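Superoxide dismutase [Mn/Fe] (Porphyromonas gingivalis, PDB 1UES) catalyses the dismutation of superoxide into oxygen and hydrogen peroxide, working as a homodimer with one manganese or iron ion in each subunit. Local coordinates at residues E109-A114 with L154-W159; Y10-L15 with I19-V24; K33-N38 with A68-N73; L165-Q168 with D173-K176. The protein carries 1 engineered substitution. All blocks are in the same frame, centred on the assembly; numbering follows the deposited sequence.

Contact 1 of 4, residues E109-A114 with L154-W159; sequences EEFNTA and LTFDVW. Engineered in segment 154-159: Thr155 (natural residue Gly). With MN (manganese (II) ion), chain E.
Phe111, on helix 104-116, sends the edge of its ring into the face of Phe156, on strand 151-157. The planes stand 85° and the centroids 5.0 Å apart, a T-shaped stack in which CE1 of Phe111 sits over the centre of the Phe156 ring. With its CG swung opposite the backbone N (chi1 -154°), Phe111 reaches from the helix to the sheet. Its far end continues to Leu154, two positions earlier on the same side: CZ comes within 3.7 Å of Leu154 O, and CE1 lies 4.2 Å from Leu154 CD2. Flat rings suit this buried place because edge and face fit closely without any polar group to satisfy.

Asn112 comes at the Phe156 ring from another direction. Its OD1 lies near the ring plane, 4.0 Å from Phe156 CE2, with the amide turned 27° from that plane; the oxygen's hydrogen bond is to Trp179 NE1. Thr155, an engineered residue, points away from the helix and gives its OG1 to Val124 O on the middle strand.

One residue beyond Phe156, Asp157 binds the manganese ion through OD2 at 2.1 Å, completing the protein ligands with His27, His74 and His161. Its OD1 takes the N-H of Trp159, 3.1 Å away, from above the carboxylate plane, an Asx turn. This is helix-on-sheet packing of the iron/manganese superoxide dismutase C-terminal domain, against the strand whose end carries the aspartate ligand.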
# COMPACT_ATOMS: atom_id res chain seq x y z
N GLU A 109 15.38 -1.10 17.24
CA GLU A 109 14.17 -0.50 17.78
C GLU A 109 13.74 0.70 16.94
O GLU A 109 12.57 0.82 16.57
CB GLU A 109 14.40 -0.10 19.25
CG GLU A 109 14.33 1.40 19.53
CD GLU A 109 13.92 1.75 20.97
OE1 GLU A 109 13.99 2.95 21.31
OE2 GLU A 109 13.54 0.84 21.75
N GLU A 110 14.67 1.60 16.60
CA GLU A 110 14.33 2.78 15.82
C GLU A 110 13.93 2.44 14.40
O GLU A 110 13.00 3.05 13.86
CB GLU A 110 15.49 3.77 15.79
CG GLU A 110 15.91 4.22 17.18
CD GLU A 110 17.08 5.16 17.16
OE1 GLU A 110 17.18 5.99 16.21
OE2 GLU A 110 17.91 5.09 18.09
N PHE A 111 14.62 1.47 13.82
CA PHE A 111 14.32 1.06 12.45
C PHE A 111 12.92 0.44 12.39
O PHE A 111 12.08 0.82 11.54
CB PHE A 111 15.40 0.07 11.99
CG PHE A 111 15.61 0.03 10.49
CD1 PHE A 111 15.16 -1.05 9.75
CD2 PHE A 111 16.26 1.07 9.83
CE1 PHE A 111 15.36 -1.10 8.35
CE2 PHE A 111 16.46 1.05 8.43
CZ PHE A 111 16.01 -0.05 7.69
N ASN A 112 12.65 -0.48 13.30
CA ASN A 112 11.33 -1.11 13.37
C ASN A 112 10.25 -0.04 13.55
O ASN A 112 9.19 -0.09 12.91
CB ASN A 112 11.27 -2.08 14.56
CG ASN A 112 12.11 -3.34 14.35
OD1 ASN A 112 12.59 -3.63 13.25
ND2 ASN A 112 12.30 -4.08 15.43
N THR A 113 10.51 0.95 14.40
CA THR A 113 9.52 1.98 14.65
C THR A 113 9.25 2.81 13.40
O THR A 113 8.12 3.13 13.11
CB THR A 113 9.93 2.93 15.79
OG1 THR A 113 9.97 2.20 17.03
CG2 THR A 113 8.91 4.03 15.91
N ALA A 114 10.30 3.12 12.65
CA ALA A 114 10.15 3.88 11.42
C ALA A 114 9.32 3.07 10.41
O ALA A 114 8.49 3.63 9.67
CB ALA A 114 11.53 4.17 10.83
N LEU A 154 20.34 -1.02 3.72
CA LEU A 154 19.44 -2.07 4.14
C LEU A 154 18.00 -1.55 4.06
O LEU A 154 17.73 -0.43 4.48
CB LEU A 154 19.76 -2.46 5.59
CG LEU A 154 18.68 -3.27 6.32
CD1 LEU A 154 18.70 -4.70 5.77
CD2 LEU A 154 18.92 -3.24 7.86
N THR A 155 17.10 -2.34 3.49
CA THR A 155 15.71 -1.88 3.45
C THR A 155 14.71 -2.92 3.86
O THR A 155 14.90 -4.11 3.61
CB THR A 155 15.30 -1.35 2.03
OG1 THR A 155 14.01 -0.72 2.13
CG2 THR A 155 15.22 -2.49 0.97
N PHE A 156 13.63 -2.48 4.52
CA PHE A 156 12.54 -3.37 4.87
C PHE A 156 11.35 -2.86 4.00
O PHE A 156 11.04 -1.68 4.00
CB PHE A 156 12.15 -3.27 6.34
CG PHE A 156 13.12 -3.94 7.29
CD1 PHE A 156 14.24 -4.63 6.82
CD2 PHE A 156 12.90 -3.86 8.67
CE1 PHE A 156 15.14 -5.25 7.71
CE2 PHE A 156 13.79 -4.48 9.57
CZ PHE A 156 14.91 -5.17 9.09
N ASP A 157 10.74 -3.75 3.23
CA ASP A 157 9.60 -3.40 2.39
C ASP A 157 8.36 -3.42 3.27
O ASP A 157 8.07 -4.46 3.90
CB ASP A 157 9.50 -4.48 1.32
CG ASP A 157 8.49 -4.18 0.24
OD1 ASP A 157 7.84 -3.12 0.30
OD2 ASP A 157 8.40 -5.07 -0.65
N VAL A 158 7.63 -2.30 3.34
CA VAL A 158 6.42 -2.30 4.14
C VAL A 158 5.17 -2.19 3.30
O VAL A 158 4.08 -1.88 3.80
CB VAL A 158 6.44 -1.30 5.34
CG1 VAL A 158 7.64 -1.66 6.26
CG2 VAL A 158 6.56 0.15 4.85
N TRP A 159 5.34 -2.50 2.01
CA TRP A 159 4.18 -2.61 1.12
C TRP A 159 3.55 -3.88 1.73
O TRP A 159 4.25 -4.80 2.09
CB TRP A 159 4.61 -2.93 -0.32
CG TRP A 159 4.92 -1.70 -1.12
CD1 TRP A 159 5.93 -0.81 -0.89
CD2 TRP A 159 4.23 -1.24 -2.27
NE1 TRP A 159 5.91 0.19 -1.83
CE2 TRP A 159 4.87 -0.05 -2.70
CE3 TRP A 159 3.12 -1.72 -3.00
CZ2 TRP A 159 4.43 0.68 -3.83
CZ3 TRP A 159 2.69 -1.00 -4.13
CH2 TRP A 159 3.35 0.20 -4.53
MN MN E . 7.57 -5.28 -2.53
O HOH W 1 7.33 -3.05 -2.50

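Contact 2 of 4, residues Y10-L15 with I19-V24; sequences YAVDAL and ISKETV
Ile19 and Leu15 meet through backbone and side chains. Ile19 N donates to Leu15 O at 3.1 Å, a nearly straight bond (176° at the hydrogen) although the donor stands well above the carbonyl plane. The side chains lie alongside, pointing the same way, CB of Ile19 4.0 Å from CB of Leu15. Two branched aliphatic side chains, one forked at CB and the other at CG, suit this buried spot, where Phe81 packs on both. The carbonyl of Ile19 turns to a water that also receives Leu15 N and donates to Val12 O, so one solvent molecule joins three backbone groups of the two segments.

Ser20 follows as the N-cap of helix 21-42: its OG accepts from Thr23 N at 3.0 Å, a small hydroxyl standing in for the missing carbonyl of a preceding turn. This capped helix start, in the alpha-hairpin domain, leads to the metal ligand His27, and the type I beta turn from Ala11 to Ala14 folds against it.

Lys21 opens the helix. Its CA-H points at Val12 O, while its CB lies 3.9 Å from CB of Asp13. The chain runs out with CG opposite the backbone N (chi1 156°) and bends at its last torsion, bringing NZ beside Val12 CG2. Such a long, charged side chain suits a position exposed to solvent.

Val24, one turn on, faces inward again. Its CG2 comes within 3.5 Å of Val12 O, and its other methyl, CG1, lies 4.0 Å from CB of Val12.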
# COMPACT_ATOMS: atom_id res chain seq x y z
N TYR A 10 19.46 -17.56 -3.61
CA TYR A 10 19.08 -18.65 -2.72
C TYR A 10 17.81 -19.33 -3.24
O TYR A 10 17.13 -18.80 -4.12
CB TYR A 10 18.83 -18.10 -1.31
CG TYR A 10 18.06 -16.81 -1.30
CD1 TYR A 10 16.67 -16.79 -1.48
CD2 TYR A 10 18.72 -15.59 -1.13
CE1 TYR A 10 15.96 -15.61 -1.51
CE2 TYR A 10 18.02 -14.39 -1.15
CZ TYR A 10 16.64 -14.41 -1.35
OH TYR A 10 15.96 -13.23 -1.48
N ALA A 11 17.50 -20.51 -2.69
CA ALA A 11 16.32 -21.28 -3.08
C ALA A 11 15.08 -20.48 -2.67
O ALA A 11 15.14 -19.73 -1.68
CB ALA A 11 16.35 -22.62 -2.36
N VAL A 12 13.98 -20.64 -3.40
CA VAL A 12 12.77 -19.87 -3.08
C VAL A 12 12.17 -20.10 -1.70
O VAL A 12 11.34 -19.29 -1.25
CB VAL A 12 11.66 -20.04 -4.12
CG1 VAL A 12 12.16 -19.58 -5.48
CG2 VAL A 12 11.19 -21.48 -4.17
N ASP A 13 12.55 -21.18 -1.03
CA ASP A 13 12.02 -21.44 0.30
C ASP A 13 13.06 -21.16 1.38
O ASP A 13 12.84 -21.43 2.55
CB ASP A 13 11.53 -22.90 0.40
CG ASP A 13 12.67 -23.92 0.29
OD1 ASP A 13 13.76 -23.57 -0.19
OD2 ASP A 13 12.47 -25.10 0.69
N ALA A 14 14.20 -20.60 0.97
CA ALA A 14 15.29 -20.34 1.91
C ALA A 14 15.02 -19.33 3.04
O ALA A 14 15.67 -19.39 4.07
CB ALA A 14 16.56 -19.94 1.13
N LEU A 15 14.08 -18.40 2.83
CA LEU A 15 13.76 -17.39 3.84
C LEU A 15 12.51 -17.69 4.66
O LEU A 15 12.12 -16.89 5.52
CB LEU A 15 13.63 -15.98 3.21
CG LEU A 15 14.76 -15.64 2.23
CD1 LEU A 15 14.48 -14.28 1.61
CD2 LEU A 15 16.12 -15.61 2.93
N ILE A 19 9.83 -14.86 5.07
CA ILE A 19 9.35 -14.55 3.72
C ILE A 19 9.20 -15.98 3.21
O ILE A 19 10.18 -16.64 2.85
CB ILE A 19 10.37 -13.75 2.87
CG1 ILE A 19 10.65 -12.40 3.53
CG2 ILE A 19 9.78 -13.47 1.46
CD1 ILE A 19 11.61 -11.50 2.76
N SER A 20 7.96 -16.46 3.23
CA SER A 20 7.61 -17.82 2.84
C SER A 20 7.85 -18.08 1.37
O SER A 20 8.03 -17.16 0.58
CB SER A 20 6.15 -18.11 3.15
OG SER A 20 5.33 -17.43 2.22
N LYS A 21 7.84 -19.36 1.02
CA LYS A 21 8.04 -19.76 -0.36
C LYS A 21 6.92 -19.15 -1.21
O LYS A 21 7.16 -18.67 -2.31
CB LYS A 21 8.04 -21.29 -0.46
CG LYS A 21 7.67 -21.78 -1.85
CD LYS A 21 7.61 -23.31 -1.96
CE LYS A 21 7.64 -23.72 -3.46
NZ LYS A 21 9.05 -23.90 -3.91
N GLU A 22 5.70 -19.14 -0.67
CA GLU A 22 4.57 -18.59 -1.39
C GLU A 22 4.76 -17.09 -1.59
O GLU A 22 4.47 -16.55 -2.66
CB GLU A 22 3.28 -18.89 -0.60
CG GLU A 22 2.93 -20.41 -0.50
CD GLU A 22 3.59 -21.19 0.68
OE1 GLU A 22 4.46 -20.65 1.44
OE2 GLU A 22 3.24 -22.40 0.84
N THR A 23 5.24 -16.41 -0.55
CA THR A 23 5.48 -14.98 -0.68
C THR A 23 6.57 -14.71 -1.71
O THR A 23 6.41 -13.79 -2.54
CB THR A 23 5.81 -14.35 0.68
OG1 THR A 23 4.61 -14.34 1.44
CG2 THR A 23 6.26 -12.89 0.54
N VAL A 24 7.66 -15.46 -1.69
CA VAL A 24 8.71 -15.24 -2.70
C VAL A 24 8.10 -15.45 -4.11
O VAL A 24 8.35 -14.65 -5.03
CB VAL A 24 9.90 -16.22 -2.49
CG1 VAL A 24 10.85 -16.13 -3.67
CG2 VAL A 24 10.62 -15.90 -1.19
O HOH W 2 11.76 -18.41 1.37

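Contact 3 of 4, residues K33-N38 with A68-N73; sequences KTYVDN and AGQTLN
In the alpha-hairpin domain of iron/manganese superoxide dismutases, helix 21-42 crosses helix 62-79 beside the metal site; the axes of segments 33-38 and 68-73 pass 8.7 Å apart, their directions 136° from each other. The stem of Gln70 lies over one face of the Tyr35 phenol ring, CB 3.4 Å from the ring centroid and only 5° off the normal, a CH-pi contact. Beyond it the chain bends at chi2 (-57°), which carries the amide along the ring to the hydroxyl. There Gln70 NE2 donates to Tyr35 OH at 3.0 Å, and the oxygen lies practically in the amide plane, with that plane nearly upright to the ring.

At the next residues Val36 and Thr71 cross at about a right angle, their CG2 methyls 4.0 Å apart, while Thr71 OG1 sits 3.8 Å from Tyr35 CB and bonds back to Asn67 O in its own helix. A beta-branched pair fits this close, buried approach.

Gln70 OE1 accepts from Trp123 NE1, so both ends of the amide are used and its rotation is fixed; glutamine suits the spot by offering donor and acceptor on one flat group. Phe119 of the second subunit packs on both Tyr35 and Gln70. The amide therefore links the tyrosine hydroxyl to a strand of the C-terminal domain, in a buried polar network close to the manganese ion.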
# COMPACT_ATOMS: atom_id res chain seq x y z
N LYS A 33 8.42 -8.95 -11.36
CA LYS A 33 8.33 -9.13 -12.80
C LYS A 33 7.47 -8.01 -13.42
O LYS A 33 7.80 -7.45 -14.48
CB LYS A 33 7.73 -10.51 -13.08
CG LYS A 33 7.49 -10.80 -14.56
CD LYS A 33 6.08 -11.37 -14.80
CE LYS A 33 4.95 -10.37 -14.52
NZ LYS A 33 4.05 -10.68 -13.36
N THR A 34 6.35 -7.66 -12.79
CA THR A 34 5.50 -6.61 -13.31
C THR A 34 6.20 -5.25 -13.34
O THR A 34 6.07 -4.48 -14.31
CB THR A 34 4.19 -6.51 -12.48
OG1 THR A 34 3.43 -7.71 -12.66
CG2 THR A 34 3.36 -5.35 -12.92
N TYR A 35 6.97 -4.96 -12.29
CA TYR A 35 7.70 -3.69 -12.22
C TYR A 35 8.72 -3.61 -13.36
O TYR A 35 8.87 -2.55 -13.98
CB TYR A 35 8.46 -3.56 -10.89
CG TYR A 35 7.55 -3.26 -9.74
CD1 TYR A 35 6.60 -2.23 -9.83
CD2 TYR A 35 7.61 -4.00 -8.56
CE1 TYR A 35 5.73 -1.94 -8.77
CE2 TYR A 35 6.73 -3.71 -7.49
CZ TYR A 35 5.82 -2.69 -7.61
OH TYR A 35 4.98 -2.35 -6.58
N VAL A 36 9.44 -4.71 -13.57
CA VAL A 36 10.46 -4.79 -14.61
C VAL A 36 9.82 -4.66 -16.00
O VAL A 36 10.30 -3.88 -16.85
CB VAL A 36 11.24 -6.14 -14.51
CG1 VAL A 36 12.21 -6.27 -15.69
CG2 VAL A 36 12.00 -6.19 -13.16
N ASP A 37 8.72 -5.38 -16.22
CA ASP A 37 8.02 -5.31 -17.51
C ASP A 37 7.48 -3.90 -17.80
O ASP A 37 7.64 -3.35 -18.91
CB ASP A 37 6.88 -6.32 -17.55
CG ASP A 37 7.37 -7.76 -17.62
OD1 ASP A 37 8.59 -8.01 -17.85
OD2 ASP A 37 6.52 -8.67 -17.42
N ASN A 38 6.86 -3.28 -16.79
CA ASN A 38 6.33 -1.94 -16.98
C ASN A 38 7.46 -0.96 -17.20
O ASN A 38 7.35 -0.06 -18.02
CB ASN A 38 5.53 -1.50 -15.74
CG ASN A 38 4.20 -2.24 -15.61
OD1 ASN A 38 3.74 -2.94 -16.53
ND2 ASN A 38 3.56 -2.08 -14.44
N ALA A 68 10.89 2.16 -11.80
CA ALA A 68 12.35 2.11 -11.65
C ALA A 68 12.70 1.96 -10.16
O ALA A 68 13.49 1.09 -9.77
CB ALA A 68 12.99 3.42 -12.19
N GLY A 69 12.10 2.84 -9.34
CA GLY A 69 12.34 2.83 -7.91
C GLY A 69 11.98 1.48 -7.34
O GLY A 69 12.75 0.95 -6.54
N GLN A 70 10.84 0.93 -7.76
CA GLN A 70 10.43 -0.39 -7.26
C GLN A 70 11.40 -1.47 -7.70
O GLN A 70 11.72 -2.37 -6.91
CB GLN A 70 9.00 -0.72 -7.71
CG GLN A 70 7.91 0.00 -6.89
CD GLN A 70 7.99 -0.28 -5.37
OE1 GLN A 70 8.84 0.28 -4.68
NE2 GLN A 70 7.11 -1.13 -4.88
N THR A 71 11.89 -1.41 -8.94
CA THR A 71 12.83 -2.41 -9.40
C THR A 71 14.10 -2.34 -8.56
O THR A 71 14.56 -3.34 -8.04
CB THR A 71 13.16 -2.26 -10.89
OG1 THR A 71 11.97 -2.42 -11.64
CG2 THR A 71 14.13 -3.31 -11.36
N LEU A 72 14.64 -1.14 -8.39
CA LEU A 72 15.85 -1.03 -7.61
C LEU A 72 15.65 -1.45 -6.14
O LEU A 72 16.48 -2.16 -5.57
CB LEU A 72 16.37 0.41 -7.67
CG LEU A 72 17.57 0.63 -6.77
CD1 LEU A 72 18.73 -0.24 -7.24
CD2 LEU A 72 17.95 2.11 -6.76
N ASN A 73 14.55 -1.02 -5.55
CA ASN A 73 14.28 -1.35 -4.16
C ASN A 73 14.23 -2.88 -4.00
O ASN A 73 14.82 -3.43 -3.08
CB ASN A 73 12.93 -0.75 -3.68
CG ASN A 73 13.05 0.72 -3.27
OD1 ASN A 73 14.03 1.10 -2.65
ND2 ASN A 73 12.05 1.54 -3.61

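Contact 4 of 4, residues L165-Q168 with D173-K176; sequences LTYQ and DHLK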
# COMPACT_ATOMS: atom_id res chain seq x y z
N LEU A 165 0.64 -12.35 3.43
CA LEU A 165 0.25 -13.77 3.38
C LEU A 165 0.58 -14.50 4.66
O LEU A 165 -0.15 -15.42 5.05
CB LEU A 165 0.94 -14.49 2.22
CG LEU A 165 0.54 -14.10 0.80
CD1 LEU A 165 1.27 -15.01 -0.20
CD2 LEU A 165 -0.96 -14.22 0.61
N THR A 166 1.66 -14.08 5.32
CA THR A 166 2.09 -14.75 6.56
C THR A 166 1.71 -14.00 7.84
O THR A 166 1.39 -14.63 8.85
CB THR A 166 3.64 -14.95 6.55
OG1 THR A 166 4.02 -15.84 5.48
CG2 THR A 166 4.12 -15.54 7.86
N TYR A 167 1.80 -12.67 7.81
CA TYR A 167 1.56 -11.82 8.98
C TYR A 167 0.29 -11.01 9.00
O TYR A 167 -0.03 -10.39 10.03
CB TYR A 167 2.70 -10.84 9.14
CG TYR A 167 4.04 -11.48 9.35
CD1 TYR A 167 4.53 -11.65 10.65
CD2 TYR A 167 4.80 -11.96 8.28
CE1 TYR A 167 5.75 -12.29 10.87
CE2 TYR A 167 6.03 -12.60 8.50
CZ TYR A 167 6.49 -12.76 9.80
OH TYR A 167 7.69 -13.42 10.07
N GLN A 168 -0.39 -10.96 7.85
CA GLN A 168 -1.58 -10.13 7.71
C GLN A 168 -1.30 -8.71 8.24
O GLN A 168 -0.34 -8.10 7.83
CB GLN A 168 -2.79 -10.76 8.40
CG GLN A 168 -3.22 -12.08 7.74
CD GLN A 168 -2.43 -13.26 8.25
OE1 GLN A 168 -2.31 -13.44 9.46
NE2 GLN A 168 -1.86 -14.06 7.34
N ASP A 173 5.45 -7.35 13.75
CA ASP A 173 5.97 -8.69 13.97
C ASP A 173 6.83 -9.12 12.78
O ASP A 173 7.84 -9.79 12.96
CB ASP A 173 4.84 -9.70 14.22
CG ASP A 173 4.14 -9.49 15.57
OD1 ASP A 173 4.68 -8.72 16.42
OD2 ASP A 173 3.04 -10.07 15.77
N HIS A 174 6.43 -8.73 11.56
CA HIS A 174 7.20 -9.08 10.38
C HIS A 174 8.56 -8.41 10.44
O HIS A 174 9.57 -9.03 10.14
CB HIS A 174 6.49 -8.63 9.11
CG HIS A 174 7.32 -8.76 7.87
ND1 HIS A 174 7.63 -9.97 7.30
CD2 HIS A 174 7.82 -7.81 7.04
CE1 HIS A 174 8.28 -9.76 6.16
NE2 HIS A 174 8.41 -8.46 5.99
N LEU A 175 8.57 -7.13 10.80
CA LEU A 175 9.82 -6.39 10.87
C LEU A 175 10.75 -7.00 11.88
O LEU A 175 11.96 -7.14 11.64
CB LEU A 175 9.56 -4.93 11.20
CG LEU A 175 8.69 -4.18 10.16
CD1 LEU A 175 8.73 -2.69 10.45
CD2 LEU A 175 9.19 -4.46 8.73
N LYS A 176 10.19 -7.40 13.02
CA LYS A 176 11.05 -8.00 14.04
C LYS A 176 11.70 -9.29 13.51
O LYS A 176 12.87 -9.56 13.83
CB LYS A 176 10.26 -8.20 15.35
CG LYS A 176 9.51 -9.48 15.47
CD LYS A 176 8.19 -9.29 16.24
CE LYS A 176 7.44 -10.59 16.37
NZ LYS A 176 7.81 -11.50 15.26
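Tyr167 packs against His174 where two successive short helices of the C-terminal domain, 164-167 and 171-178, are joined by a tight turn, closely after the metal ligands Asp157 and His161. The first helix ends at Tyr167; Gln168, with positive phi, leaves helical geometry before the second helix begins in a new direction.

Aromatic and CH-pi packing dominates. The His174 ring directs its edge at the face of Tyr167 in an offset T-shaped arrangement, centroids 4.9 Å apart and planes at 69°. His174 ND1 lies 3.3 Å from Tyr167 CE2, the closest approach of the pair. Its own CB also lies over that face, 3.7 Å from the centroid and 10° off the normal, so the tyrosine ring is covered by the stem and backbone of the histidine as well as by its imidazole. His174 CG lies opposite the backbone N (chi1 171°), which brings the ND1 edge of the imidazole to the tyrosine face. Tyr163 meets the same imidazole with its own ring. A broad, flat phenol suits this buried place, since one face can take both a helix backbone and a neighbouring ring.

Looser van der Waals contact comes from Asp173, whose CB is 4.1 Å from CD1 of Tyr167.

Polar groups are served mostly outside this pair. Tyr167 OH bonds to Asp177 OD2, one turn beyond His174, and so ties its far end to the second helix. The carboxylate of Asp173 forms a salt bridge with Arg170. Lys176, exposed, curls its chain back over its own helix, and its NZ donates to Asp173 O at 2.9 Å.

How the contacts relate
Contact 2 comes first along the chain, then contacts 3, 1 and 4. The first two lie in the alpha-hairpin domain and share helix 21-42, their centres about 19 Å apart; contacts 1 and 4 belong to the C-terminal domain, their centres about 12 Å apart, and meet through Leu175, which packs on Asn112, Phe156 and Val158. Two of the domain junctions are Trp159 of contact 1 against Gln70 and Tyr35 of contact 3, and Thr23 and Ser20 of contact 2 against Leu165 and Thr166 of contact 4. The metal site lies between the domains, and the Gln70 side chain comes within about 5 Å of the manganese ion; contacts 1, 3 and 4 also reach the second subunit.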